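Local coordinates for protein PES4 (Saccharomyces cerevisiae S288C, PDB 6EZ7) that probably binds RNA, including mRNA 3'-untranslated regions and poly(A) or poly(U) tracts, partly through this piece, its third RNA recognition motif, at residues K7-P10 with T11-R15; T14-D17 with I18-F21; F21-V25 with G26-S30; Y48-S51 with S52-E55; N63-R67 with G68-L72. One frame throughout, in Å; residues are numbered along the deposited sequence. Where two conformers were deposited one is given.

Contact 1: residues K7-P10 with T11-R15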
loop_
_atom_site.group_PDB
_atom_site.type_symbol
_atom_site.label_atom_id
_atom_site.label_comp_id
_atom_site.label_asym_id
_atom_site.label_seq_id
_atom_site.Cartn_x
_atom_site.Cartn_y
_atom_site.Cartn_z
ATOM N N LYS A 7 -1.751 4.040 -3.544
ATOM C CA LYS A 7 -2.440 4.542 -4.723
ATOM C C LYS A 7 -1.457 5.163 -5.699
ATOM O O LYS A 7 -0.273 5.299 -5.393
ATOM C CB LYS A 7 -3.512 5.555 -4.321
ATOM C CG LYS A 7 -4.449 5.046 -3.232
ATOM C CD LYS A 7 -5.627 5.977 -3.020
ATOM C CE LYS A 7 -6.727 5.716 -4.032
ATOM N NZ LYS A 7 -7.997 6.381 -3.631
ATOM N N ASN A 8 -1.964 5.534 -6.872
ATOM C CA ASN A 8 -1.144 6.039 -7.971
ATOM C C ASN A 8 -0.124 4.999 -8.417
ATOM O O ASN A 8 1.023 5.320 -8.729
ATOM C CB ASN A 8 -0.438 7.340 -7.584
ATOM C CG ASN A 8 0.046 8.116 -8.788
ATOM O OD1 ASN A 8 -0.523 8.007 -9.874
ATOM N ND2 ASN A 8 1.110 8.893 -8.609
ATOM N N LEU A 9 -0.554 3.742 -8.445
ATOM C CA LEU A 9 0.293 2.662 -8.924
ATOM C C LEU A 9 0.231 2.573 -10.440
ATOM O O LEU A 9 -0.825 2.798 -11.035
ATOM C CB LEU A 9 -0.125 1.330 -8.303
ATOM C CG LEU A 9 0.168 1.118 -6.817
ATOM C CD1 LEU A 9 -0.633 -0.063 -6.297
ATOM C CD2 LEU A 9 1.655 0.896 -6.588
ATOM N N PRO A 10 1.367 2.249 -11.070
ATOM C CA PRO A 10 1.425 1.993 -12.511
ATOM C C PRO A 10 0.533 0.815 -12.871
ATOM O O PRO A 10 0.413 -0.107 -12.066
ATOM C CB PRO A 10 2.899 1.660 -12.757
ATOM C CG PRO A 10 3.628 2.183 -11.575
ATOM C CD PRO A 10 2.680 2.085 -10.426
ATOM N N THR A 11 -0.076 0.836 -14.051
ATOM C CA THR A 11 -1.026 -0.206 -14.431
ATOM C C THR A 11 -0.374 -1.582 -14.567
ATOM O O THR A 11 -1.047 -2.600 -14.445
ATOM C CB THR A 11 -1.740 0.142 -15.747
ATOM O OG1 THR A 11 -0.768 0.371 -16.774
ATOM C CG2 THR A 11 -2.593 1.391 -15.573
ATOM N N ILE A 12 0.931 -1.619 -14.808
ATOM C CA ILE A 12 1.621 -2.899 -14.944
ATOM C C ILE A 12 2.082 -3.475 -13.600
ATOM O O ILE A 12 2.764 -4.496 -13.560
ATOM C CB ILE A 12 2.836 -2.786 -15.898
ATOM C CG1 ILE A 12 3.561 -1.449 -15.728
ATOM C CG2 ILE A 12 2.381 -2.931 -17.341
ATOM C CD1 ILE A 12 4.167 -1.218 -14.372
ATOM N N THR A 13 1.715 -2.807 -12.509
ATOM C CA THR A 13 2.063 -3.269 -11.167
ATOM C C THR A 13 1.569 -4.688 -10.920
ATOM O O THR A 13 0.428 -5.023 -11.242
ATOM C CB THR A 13 1.481 -2.335 -10.093
ATOM O OG1 THR A 13 1.947 -1.001 -10.327
ATOM C CG2 THR A 13 1.895 -2.778 -8.697
ATOM N N THR A 14 2.440 -5.525 -10.365
ATOM C CA THR A 14 2.069 -6.896 -10.054
ATOM C C THR A 14 1.999 -7.104 -8.559
ATOM O O THR A 14 2.522 -6.303 -7.785
ATOM C CB THR A 14 3.067 -7.908 -10.628
ATOM O OG1 THR A 14 4.306 -7.802 -9.915
ATOM C CG2 THR A 14 3.299 -7.660 -12.114
ATOM N N ARG A 15 1.358 -8.189 -8.148
ATOM C CA ARG A 15 1.295 -8.540 -6.736
ATOM C C ARG A 15 2.706 -8.690 -6.173
ATOM O O ARG A 15 2.973 -8.322 -5.033
ATOM C CB ARG A 15 0.494 -9.827 -6.541
ATOM C CG ARG A 15 0.262 -10.205 -5.093
ATOM C CD ARG A 15 -0.638 -11.427 -4.986
ATOM N NE ARG A 15 -0.876 -11.802 -3.595
ATOM C CZ ARG A 15 -1.910 -11.383 -2.874
ATOM N NH1 ARG A 15 -2.816 -10.575 -3.411
ATOM N NH2 ARG A 15 -2.042 -11.776 -1.613
#

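Contact 2: residues T14-D17 with I18-F21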
loop_
_atom_site.group_PDB
_atom_site.type_symbol
_atom_site.label_atom_id
_atom_site.label_comp_id
_atom_site.label_asym_id
_atom_site.label_seq_id
_atom_site.Cartn_x
_atom_site.Cartn_y
_atom_site.Cartn_z
ATOM N N THR A 14 2.440 -5.525 -10.365
ATOM C CA THR A 14 2.069 -6.896 -10.054
ATOM C C THR A 14 1.999 -7.104 -8.559
ATOM O O THR A 14 2.522 -6.303 -7.785
ATOM C CB THR A 14 3.067 -7.908 -10.628
ATOM O OG1 THR A 14 4.306 -7.802 -9.915
ATOM C CG2 THR A 14 3.299 -7.660 -12.114
ATOM N N ARG A 15 1.358 -8.189 -8.148
ATOM C CA ARG A 15 1.295 -8.540 -6.736
ATOM C C ARG A 15 2.706 -8.690 -6.173
ATOM O O ARG A 15 2.973 -8.322 -5.033
ATOM C CB ARG A 15 0.494 -9.827 -6.541
ATOM C CG ARG A 15 0.262 -10.205 -5.093
ATOM C CD ARG A 15 -0.638 -11.427 -4.986
ATOM N NE ARG A 15 -0.876 -11.802 -3.595
ATOM C CZ ARG A 15 -1.910 -11.383 -2.874
ATOM N NH1 ARG A 15 -2.816 -10.575 -3.411
ATOM N NH2 ARG A 15 -2.042 -11.776 -1.613
ATOM N N ASP A 16 3.614 -9.224 -6.990
ATOM C CA ASP A 16 5.011 -9.389 -6.580
ATOM C C ASP A 16 5.697 -8.049 -6.324
ATOM O O ASP A 16 6.514 -7.929 -5.407
ATOM C CB ASP A 16 5.796 -10.170 -7.632
ATOM C CG ASP A 16 5.464 -11.648 -7.631
ATOM O OD1 ASP A 16 4.924 -12.139 -6.615
ATOM O OD2 ASP A 16 5.758 -12.322 -8.644
ATOM N N ASP A 17 5.380 -7.049 -7.145
ATOM C CA ASP A 17 5.914 -5.703 -6.938
ATOM C C ASP A 17 5.542 -5.182 -5.560
ATOM O O ASP A 17 6.386 -4.637 -4.850
ATOM C CB ASP A 17 5.402 -4.732 -8.001
ATOM C CG ASP A 17 5.913 -5.059 -9.387
ATOM O OD1 ASP A 17 6.999 -5.665 -9.491
ATOM O OD2 ASP A 17 5.228 -4.706 -10.373
ATOM N N ILE A 18 4.276 -5.337 -5.189
ATOM C CA ILE A 18 3.827 -4.877 -3.882
ATOM C C ILE A 18 4.544 -5.659 -2.792
ATOM O O ILE A 18 5.024 -5.089 -1.817
ATOM C CB ILE A 18 2.309 -5.027 -3.707
ATOM C CG1 ILE A 18 1.570 -4.336 -4.854
ATOM C CG2 ILE A 18 1.877 -4.451 -2.375
ATOM C CD1 ILE A 18 1.884 -2.875 -4.973
ATOM N N LEU A 19 4.615 -6.972 -2.972
ATOM C CA LEU A 19 5.294 -7.834 -2.017
ATOM C C LEU A 19 6.753 -7.443 -1.859
ATOM O O LEU A 19 7.249 -7.298 -0.746
ATOM C CB LEU A 19 5.193 -9.291 -2.456
ATOM C CG LEU A 19 3.941 -10.049 -2.023
ATOM C CD1 LEU A 19 3.849 -11.380 -2.752
ATOM C CD2 LEU A 19 3.949 -10.259 -0.511
ATOM N N ASN A 20 7.441 -7.259 -2.975
ATOM C CA ASN A 20 8.868 -7.004 -2.916
ATOM C C ASN A 20 9.206 -5.659 -2.291
ATOM O O ASN A 20 10.135 -5.558 -1.493
ATOM C CB ASN A 20 9.473 -7.124 -4.309
ATOM C CG ASN A 20 9.694 -8.564 -4.702
ATOM O OD1 ASN A 20 9.299 -9.009 -5.783
ATOM N ND2 ASN A 20 10.308 -9.315 -3.800
ATOM N N PHE A 21 8.441 -4.629 -2.627
ATOM C CA PHE A 21 8.680 -3.322 -2.027
ATOM C C PHE A 21 8.272 -3.277 -0.563
ATOM O O PHE A 21 9.048 -2.860 0.294
ATOM C CB PHE A 21 7.941 -2.233 -2.799
ATOM C CG PHE A 21 8.641 -1.807 -4.051
ATOM C CD1 PHE A 21 9.864 -1.160 -3.988
ATOM C CD2 PHE A 21 8.078 -2.047 -5.292
ATOM C CE1 PHE A 21 10.514 -0.764 -5.142
ATOM C CE2 PHE A 21 8.725 -1.654 -6.449
ATOM C CZ PHE A 21 9.944 -1.011 -6.372
HETATM O O HOH W 1 8.648 -7.542 -8.241
#

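Contact 3: residues F21-V25 with G26-S30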
loop_
_atom_site.group_PDB
_atom_site.type_symbol
_atom_site.label_atom_id
_atom_site.label_comp_id
_atom_site.label_asym_id
_atom_site.label_seq_id
_atom_site.Cartn_x
_atom_site.Cartn_y
_atom_site.Cartn_z
ATOM N N PHE A 21 8.441 -4.629 -2.627
ATOM C CA PHE A 21 8.680 -3.322 -2.027
ATOM C C PHE A 21 8.272 -3.277 -0.563
ATOM O O PHE A 21 9.048 -2.860 0.294
ATOM C CB PHE A 21 7.941 -2.233 -2.799
ATOM C CG PHE A 21 8.641 -1.807 -4.051
ATOM C CD1 PHE A 21 9.864 -1.160 -3.988
ATOM C CD2 PHE A 21 8.078 -2.047 -5.292
ATOM C CE1 PHE A 21 10.514 -0.764 -5.142
ATOM C CE2 PHE A 21 8.725 -1.654 -6.449
ATOM C CZ PHE A 21 9.944 -1.011 -6.372
ATOM N N PHE A 22 7.057 -3.717 -0.268
ATOM C CA PHE A 22 6.481 -3.429 1.040
ATOM C C PHE A 22 6.777 -4.472 2.113
ATOM O O PHE A 22 6.451 -4.264 3.279
ATOM C CB PHE A 22 4.976 -3.208 0.885
ATOM C CG PHE A 22 4.656 -1.890 0.250
ATOM C CD1 PHE A 22 4.663 -1.752 -1.128
ATOM C CD2 PHE A 22 4.432 -0.771 1.031
ATOM C CE1 PHE A 22 4.410 -0.529 -1.718
ATOM C CE2 PHE A 22 4.172 0.460 0.447
ATOM C CZ PHE A 22 4.163 0.581 -0.929
ATOM N N SER A 23 7.423 -5.572 1.734
ATOM C CA SER A 23 7.898 -6.534 2.727
ATOM C C SER A 23 9.220 -6.083 3.335
ATOM O O SER A 23 9.717 -6.689 4.286
ATOM C CB SER A 23 8.063 -7.923 2.112
ATOM O OG SER A 23 6.831 -8.405 1.609
ATOM N N GLU A 24 9.788 -5.017 2.785
ATOM C CA GLU A 24 11.059 -4.496 3.276
ATOM C C GLU A 24 10.934 -3.873 4.665
ATOM O O GLU A 24 11.930 -3.726 5.371
ATOM C CB GLU A 24 11.630 -3.468 2.298
ATOM C CG GLU A 24 12.011 -4.051 0.945
ATOM C CD GLU A 24 13.036 -5.169 1.056
ATOM O OE1 GLU A 24 13.971 -5.045 1.877
ATOM O OE2 GLU A 24 12.905 -6.174 0.325
ATOM N N VAL A 25 9.717 -3.505 5.056
ATOM C CA VAL A 25 9.506 -2.885 6.361
ATOM C C VAL A 25 9.065 -3.903 7.406
ATOM O O VAL A 25 9.176 -3.659 8.609
ATOM C CB VAL A 25 8.458 -1.760 6.289
ATOM C CG1 VAL A 25 8.945 -0.642 5.387
ATOM C CG2 VAL A 25 7.148 -2.301 5.788
ATOM N N GLY A 26 8.569 -5.045 6.945
ATOM C CA GLY A 26 8.090 -6.081 7.843
ATOM C C GLY A 26 7.192 -7.062 7.119
ATOM O O GLY A 26 6.782 -6.802 5.989
ATOM N N PRO A 27 6.881 -8.194 7.769
ATOM C CA PRO A 27 6.083 -9.274 7.179
ATOM C C PRO A 27 4.682 -8.816 6.791
ATOM O O PRO A 27 3.997 -8.182 7.589
ATOM C CB PRO A 27 6.013 -10.321 8.299
ATOM C CG PRO A 27 7.131 -9.976 9.231
ATOM C CD PRO A 27 7.265 -8.490 9.161
ATOM N N ILE A 28 4.261 -9.146 5.578
ATOM C CA ILE A 28 2.934 -8.774 5.113
ATOM C C ILE A 28 1.927 -9.891 5.369
ATOM O O ILE A 28 2.151 -11.042 4.992
ATOM C CB ILE A 28 2.947 -8.427 3.616
ATOM C CG1 ILE A 28 3.704 -7.118 3.389
ATOM C CG2 ILE A 28 1.528 -8.308 3.090
ATOM C CD1 ILE A 28 3.943 -6.788 1.928
ATOM N N LYS A 29 0.817 -9.542 6.011
ATOM C CA LYS A 29 -0.228 -10.511 6.315
ATOM C C LYS A 29 -1.086 -10.802 5.088
ATOM O O LYS A 29 -1.334 -11.963 4.754
ATOM C CB LYS A 29 -1.104 -10.005 7.465
ATOM C CG LYS A 29 -1.972 -11.075 8.102
ATOM C CD LYS A 29 -2.736 -10.529 9.298
ATOM C CE LYS A 29 -4.206 -10.318 8.966
ATOM N NZ LYS A 29 -5.063 -10.370 10.185
ATOM N N SER A 30 -1.534 -9.748 4.414
ATOM C CA SER A 30 -2.377 -9.906 3.237
ATOM C C SER A 30 -2.258 -8.713 2.297
ATOM O O SER A 30 -1.931 -7.604 2.719
ATOM C CB SER A 30 -3.839 -10.106 3.645
ATOM O OG SER A 30 -4.326 -8.993 4.374
HETATM O O HOH W 2 5.858 -10.329 3.780
#

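Contact 4: residues Y48-S51 with S52-E55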
loop_
_atom_site.group_PDB
_atom_site.type_symbol
_atom_site.label_atom_id
_atom_site.label_comp_id
_atom_site.label_asym_id
_atom_site.label_seq_id
_atom_site.Cartn_x
_atom_site.Cartn_y
_atom_site.Cartn_z
ATOM N N TYR A 48 -0.286 -5.534 7.385
ATOM C CA TYR A 48 0.923 -6.053 8.007
ATOM C C TYR A 48 0.604 -6.934 9.207
ATOM O O TYR A 48 -0.405 -6.735 9.881
ATOM C CB TYR A 48 1.836 -4.900 8.427
ATOM C CG TYR A 48 2.543 -4.269 7.252
ATOM C CD1 TYR A 48 3.732 -4.799 6.775
ATOM C CD2 TYR A 48 2.012 -3.160 6.607
ATOM C CE1 TYR A 48 4.381 -4.239 5.693
ATOM C CE2 TYR A 48 2.657 -2.587 5.522
ATOM C CZ TYR A 48 3.842 -3.131 5.074
ATOM O OH TYR A 48 4.490 -2.570 3.997
ATOM N N LYS A 49 1.466 -7.911 9.467
ATOM C CA LYS A 49 1.322 -8.740 10.655
ATOM C C LYS A 49 1.548 -7.894 11.901
ATOM O O LYS A 49 0.782 -7.967 12.862
ATOM C CB LYS A 49 2.295 -9.921 10.621
ATOM C CG LYS A 49 2.060 -10.875 9.456
ATOM C CD LYS A 49 2.813 -12.184 9.636
ATOM C CE LYS A 49 2.479 -13.169 8.526
ATOM N NZ LYS A 49 3.354 -14.372 8.564
ATOM N N ASN A 50 2.598 -7.078 11.867
ATOM C CA ASN A 50 2.935 -6.209 12.985
ATOM C C ASN A 50 2.498 -4.775 12.718
ATOM O O ASN A 50 2.873 -4.180 11.708
ATOM C CB ASN A 50 4.437 -6.262 13.265
ATOM C CG ASN A 50 4.921 -7.666 13.569
ATOM O OD1 ASN A 50 4.355 -8.360 14.414
ATOM N ND2 ASN A 50 5.966 -8.098 12.870
ATOM N N SER A 51 1.703 -4.230 13.634
ATOM C CA SER A 51 1.124 -2.899 13.477
ATOM C C SER A 51 2.180 -1.826 13.228
ATOM O O SER A 51 1.955 -0.892 12.458
ATOM C CB SER A 51 0.305 -2.535 14.715
ATOM O OG SER A 51 -0.562 -3.595 15.078
ATOM N N SER A 52 3.333 -1.971 13.873
ATOM C CA SER A 52 4.400 -0.979 13.772
ATOM C C SER A 52 4.918 -0.846 12.344
ATOM O O SER A 52 5.378 0.221 11.940
ATOM C CB SER A 52 5.551 -1.329 14.722
ATOM O OG SER A 52 6.113 -2.591 14.413
ATOM N N ASP A 53 4.825 -1.929 11.580
ATOM C CA ASP A 53 5.361 -1.950 10.225
ATOM C C ASP A 53 4.522 -1.133 9.243
ATOM O O ASP A 53 5.049 -0.611 8.259
ATOM C CB ASP A 53 5.492 -3.393 9.734
ATOM C CG ASP A 53 6.513 -4.184 10.531
ATOM O OD1 ASP A 53 7.400 -3.556 11.153
ATOM O OD2 ASP A 53 6.436 -5.431 10.539
ATOM N N SER A 54 3.225 -1.012 9.510
ATOM C CA SER A 54 2.356 -0.234 8.635
ATOM C C SER A 54 2.731 1.246 8.687
ATOM O O SER A 54 2.742 1.925 7.662
ATOM C CB SER A 54 0.883 -0.433 9.003
ATOM O OG SER A 54 0.565 0.169 10.243
ATOM N N GLU A 55 3.053 1.741 9.877
ATOM C CA GLU A 55 3.515 3.118 10.013
ATOM C C GLU A 55 4.857 3.303 9.315
ATOM O O GLU A 55 5.103 4.329 8.680
ATOM C CB GLU A 55 3.631 3.510 11.485
ATOM C CG GLU A 55 3.780 5.003 11.717
ATOM C CD GLU A 55 2.672 5.806 11.060
ATOM O OE1 GLU A 55 1.487 5.448 11.234
ATOM O OE2 GLU A 55 2.990 6.796 10.365
HETATM O O HOH W 3 4.553 -6.859 9.868
#

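Contact 5: residues N63-R67 with G68-L72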
loop_
_atom_site.group_PDB
_atom_site.type_symbol
_atom_site.label_atom_id
_atom_site.label_comp_id
_atom_site.label_asym_id
_atom_site.label_seq_id
_atom_site.Cartn_x
_atom_site.Cartn_y
_atom_site.Cartn_z
ATOM N N ASN A 63 5.346 8.932 -1.367
ATOM C CA ASN A 63 6.108 9.744 -2.322
ATOM C C ASN A 63 7.299 9.016 -2.938
ATOM O O ASN A 63 8.164 9.632 -3.561
ATOM C CB ASN A 63 6.566 11.051 -1.673
ATOM C CG ASN A 63 5.403 11.944 -1.317
ATOM O OD1 ASN A 63 4.497 12.141 -2.127
ATOM N ND2 ASN A 63 5.407 12.473 -0.100
ATOM N N PHE A 64 7.320 7.698 -2.785
ATOM C CA PHE A 64 8.300 6.861 -3.465
ATOM C C PHE A 64 7.922 6.706 -4.937
ATOM O O PHE A 64 6.763 6.449 -5.265
ATOM C CB PHE A 64 8.390 5.496 -2.777
ATOM C CG PHE A 64 9.268 4.506 -3.486
ATOM C CD1 PHE A 64 10.642 4.535 -3.317
ATOM C CD2 PHE A 64 8.714 3.522 -4.290
ATOM C CE1 PHE A 64 11.451 3.618 -3.955
ATOM C CE2 PHE A 64 9.518 2.600 -4.931
ATOM C CZ PHE A 64 10.888 2.649 -4.765
ATOM N N TYR A 65 8.897 6.881 -5.823
ATOM C CA TYR A 65 8.665 6.722 -7.255
ATOM C C TYR A 65 8.759 5.274 -7.682
ATOM O O TYR A 65 9.773 4.607 -7.458
ATOM C CB TYR A 65 9.656 7.555 -8.071
ATOM C CG TYR A 65 9.311 9.021 -8.126
ATOM C CD1 TYR A 65 8.408 9.509 -9.063
ATOM C CD2 TYR A 65 9.891 9.920 -7.245
ATOM C CE1 TYR A 65 8.092 10.858 -9.113
ATOM C CE2 TYR A 65 9.580 11.262 -7.287
ATOM C CZ TYR A 65 8.682 11.725 -8.221
ATOM O OH TYR A 65 8.376 13.066 -8.259
ATOM N N PHE A 66 7.692 4.795 -8.309
ATOM C CA PHE A 66 7.677 3.461 -8.872
ATOM C C PHE A 66 7.259 3.554 -10.332
ATOM O O PHE A 66 6.142 3.971 -10.640
ATOM C CB PHE A 66 6.735 2.553 -8.084
ATOM C CG PHE A 66 6.616 1.178 -8.656
ATOM C CD1 PHE A 66 7.742 0.498 -9.089
ATOM C CD2 PHE A 66 5.384 0.559 -8.755
ATOM C CE1 PHE A 66 7.637 -0.775 -9.621
ATOM C CE2 PHE A 66 5.275 -0.712 -9.283
ATOM C CZ PHE A 66 6.402 -1.380 -9.713
ATOM N N ARG A 67 8.176 3.182 -11.220
ATOM C CA ARG A 67 8.012 3.375 -12.658
ATOM C C ARG A 67 7.503 4.775 -12.983
ATOM O O ARG A 67 6.518 4.940 -13.704
ATOM C CB ARG A 67 7.074 2.318 -13.236
ATOM C CG ARG A 67 7.496 0.911 -12.880
ATOM C CD ARG A 67 7.340 -0.021 -14.053
ATOM N NE ARG A 67 7.358 -1.416 -13.628
ATOM C CZ ARG A 67 8.212 -2.324 -14.088
ATOM N NH1 ARG A 67 9.119 -1.981 -14.992
ATOM N NH2 ARG A 67 8.156 -3.573 -13.646
ATOM N N GLY A 68 8.166 5.779 -12.420
ATOM C CA GLY A 68 7.867 7.165 -12.728
ATOM C C GLY A 68 6.651 7.724 -12.017
ATOM O O GLY A 68 6.391 8.923 -12.091
ATOM N N LYS A 69 5.899 6.860 -11.341
ATOM C CA LYS A 69 4.715 7.282 -10.601
ATOM C C LYS A 69 5.054 7.525 -9.138
ATOM O O LYS A 69 5.646 6.666 -8.485
ATOM C CB LYS A 69 3.604 6.231 -10.698
ATOM C CG LYS A 69 3.095 5.956 -12.104
ATOM C CD LYS A 69 2.476 7.192 -12.727
ATOM C CE LYS A 69 1.612 6.824 -13.923
ATOM N NZ LYS A 69 2.357 6.940 -15.210
ATOM N N LYS A 70 4.671 8.691 -8.627
ATOM C CA LYS A 70 4.870 9.005 -7.221
ATOM C C LYS A 70 3.774 8.338 -6.400
ATOM O O LYS A 70 2.607 8.723 -6.472
ATOM C CB LYS A 70 4.879 10.520 -6.997
ATOM C CG LYS A 70 5.402 10.929 -5.637
ATOM C CD LYS A 70 5.639 12.428 -5.554
ATOM C CE LYS A 70 4.347 13.200 -5.741
ATOM N NZ LYS A 70 4.529 14.650 -5.461
ATOM N N LEU A 71 4.150 7.324 -5.630
ATOM C CA LEU A 71 3.171 6.539 -4.892
ATOM C C LEU A 71 2.546 7.320 -3.750
ATOM O O LEU A 71 3.211 8.109 -3.079
ATOM C CB LEU A 71 3.811 5.262 -4.345
ATOM C CG LEU A 71 4.305 4.267 -5.390
ATOM C CD1 LEU A 71 4.633 2.933 -4.738
ATOM C CD2 LEU A 71 3.268 4.095 -6.489
ATOM N N LEU A 72 1.254 7.091 -3.541
ATOM C CA LEU A 72 0.562 7.621 -2.380
ATOM C C LEU A 72 0.341 6.483 -1.396
ATOM O O LEU A 72 -0.368 5.523 -1.694
ATOM C CB LEU A 72 -0.768 8.264 -2.780
ATOM C CG LEU A 72 -1.685 8.717 -1.643
ATOM C CD1 LEU A 72 -1.045 9.840 -0.828
ATOM C CD2 LEU A 72 -3.035 9.148 -2.196
#

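Contact 1: residues K7-P10 with T11-R15
Pro10 O is gripped by two donors of one residue, Thr13. The amide Thr13 N bonds to Pro10 O at 3.0 Å, arriving from well above the carbonyl plane, and closes a type I beta turn from Pro10 to Thr13. The hydroxyl makes a second bond, with Thr13 OG1 2.5 Å from Pro10 O, a value so short that its exact length deserves caution. What brings the hydroxyl here is a chi1 of -57°, which swings OG1 back beside its own amide; CG2 is left to pack on Ile18. The same OG1 rests against the proline ring, 3.2 Å from Pro10 CD, and lies 3.7 Å from Leu9 CB. Threonine thus suits its place by presenting a donor to the turn and a methyl to the interior. Proline suits the turn's first position because its ring holds phi near -60° and offers an apolar flank: Ile12 CD1 sits 3.5 Å from Pro10 CB, while Phe66 and Lys69 also pack on the ring. Leu9 ends strand 3-9, the place of the RNP2 sequence in this family, and the turn is the start of the loop that joins the first strand of an RNA recognition motif to its first helix.

Contact 2: residues T14-D17 with I18-F21
Ile18, Leu19, Asn20 and Phe21 hang by their amides from the carbonyls of Thr14 to Asp17, building the first turns of helix 15-22, the first helix of the RNA recognition motif, which opens with a capping box. The backbone bonds are i to i+4; the shortest, Asn20 N to Asp16 O, spans 2.7 Å. In the box, Thr14 OG1 accepts from Asp17 N at 3.1 Å, and Asp17 OD2 returns the favour, taking Thr14 N at 2.9 Å from above the carboxylate plane. Threonine and aspartate suit these places because their short side chains reach amides that have no helical carbonyl before them, and the negative charge probably gains from the helix's amino end. Arg15 hydrogen-bonds through its guanidinium to Ile31 O. Carbon also packs on carbonyl oxygen: Leu19 CG lies 3.6 Å from Arg15 O, and Phe21, with chi1 at -80°, folds its ring back along the helix, bringing CD2 within 3.1 Å of Asp17 O. The apolar contacts are those of Ile18, which turns inward onto Ile6 and Leu9, a branched side chain for the buried side. The solvent side carries a water bridge: one water donates both to Asp17 OD1 and to Asn20 OD1, the latter at 2.9 Å.

Contact 3: residues F21-V25 with G26-S30
Ile28 points its side chain at the end of helix 15-22, across the loop that leads from the first helix of the RNA recognition motif into its second strand. With chi2 at 172° the chain is extended, so that its terminal methyl does the touching: Ile28 CD1 lies 3.3 Å from Ser23 OG and 3.9 Å from Phe22 CB. Phe22 meets it with its CB and backbone, for its ring leads off toward Ile4, Ile6 and Tyr61 in the core. Trimmed to an alanine here, the side chain would no longer reach Phe22 and Ser23, and the packing between helix end and strand would probably open a gap. Ser23 suits a place half apolar, half polar, since its small OG also bonds back to Leu19 O. Gly26 carries the chain round; a weak bond joins Gly26 N to Ser23 O at 3.3 Å, and at its phi of 162° a side chain would run into Val25 O. Val25, a compact branched residue, packs on Tyr48 and Ala57. Farther along, Lys29 and Ser30 both face Thr47 in a classic beta bulge. A single water links the two sides, donating to Ser23 OG at 3.1 Å and accepting from Ile28 N at 2.7 Å.

Contact 4: residues Y48-S51 with S52-E55
Ser51 O takes two hydrogen bonds from Ser54. The hydroxyl, Ser54 OG, comes in the carbonyl plane at 2.8 Å from Ser51 O, whereas the amide Ser54 N reaches the same oxygen from above that plane at 3.2 Å. A chi1 of 70° folds the hydroxyl back over the helix's first turn, and OG also accepts from Arg75 NH2, so a serine, small and able both to give and to accept, fits this buried spot. One residue earlier, Asn50 O is satisfied by Asp53 N at 3.0 Å. The carboxylate of Asp53 looks back to the loop: a water donates to Asp53 OD2 at 2.5 Å, short enough that the exact length is doubtful, and accepts from Asn50 N at 2.8 Å, giving that amide a partner. Near the amino end of the helix an acidic group is probably favoured, and OD1 makes a long, weak ion pair with Lys56. Tyr48 packs against this turn, its ring nearly perpendicular (77°) to the carboxylate, with Asp53 CB 3.7 Å from Tyr48 CD1 and Asp53 O over the ring's centre. The Tyr48 hydroxyl bonds to Phe22 O, and Ser51 OG to Asn2 OD1. This is the short connection between the third strand and the second helix of the RNA recognition motif.

Contact 5: residues N63-R67 with G68-L72
Antiparallel backbones close a hairpin across a type I' turn from Phe66 to Lys69: Phe66 N bonds to Lys69 O at 2.8 Å and Lys69 N returns to Phe66 O, while farther out Leu71 N meets Phe64 O at 2.8 Å in a nearly straight bond (170°). Both central turn residues, Arg67 and Gly68, have positive phi, which glycine tolerates most easily. On one face of the hairpin Tyr65 and Lys70 form a non-hydrogen-bonded pair. Lys70 CB stands over the tyrosine ring in a CH-pi contact, 4.3 Å from its centroid, and the lysine chain runs on alongside Asn63, with Lys70 CD 3.6 Å from Asn63 OD1. A lysine serves here by its long methylene stem. In the RNA recognition motif this short hairpin leads from the second helix into the last canonical strand, here 69-75, with the short strand 65-66 added outside it at the edge of the sheet. Phe66 and Lys69 share the other face, and Leu71 makes the apolar contacts. Leu71 CD1 lies at the edge of the Phe64 ring, 4.1 Å from Phe64 CD2, and 4.0 Å from Phe66 CB; chi1 of -64° also lays Leu71 CG 3.3 Å from Phe64 O. Cutting Leu71 back to an alanine removes both methyls, which is likely to leave a gap between Phe64 and Phe66 and let their rings shift. The Phe66 ring has Arg67 CG over one face and meets Phe21 edge-to-face.

How the contacts relate
The five contacts follow the chain through one RNA recognition motif, at its turns and along its first helix. Contacts 1 and 2 share Thr14 and Arg15, and contacts 2 and 3 share Phe21, so strand, helix and next strand form a continuous series. Contact 5 folds back on it: Asn8 ND2 lies 2.6 Å from Lys70 O, and Phe21 CE1 is 3.5 Å from Phe64 CZ. At the other end contacts 3 and 4 meet, their centres 8 Å apart, with Pro27 O 3.2 Å from Lys49 N. Contact 4 lies about 21 Å, centre to centre, from contacts 1 and 5, on the opposite side of the chain's centre. No RNA is bound; in this family it usually lies on the sheet face turned away from the helices.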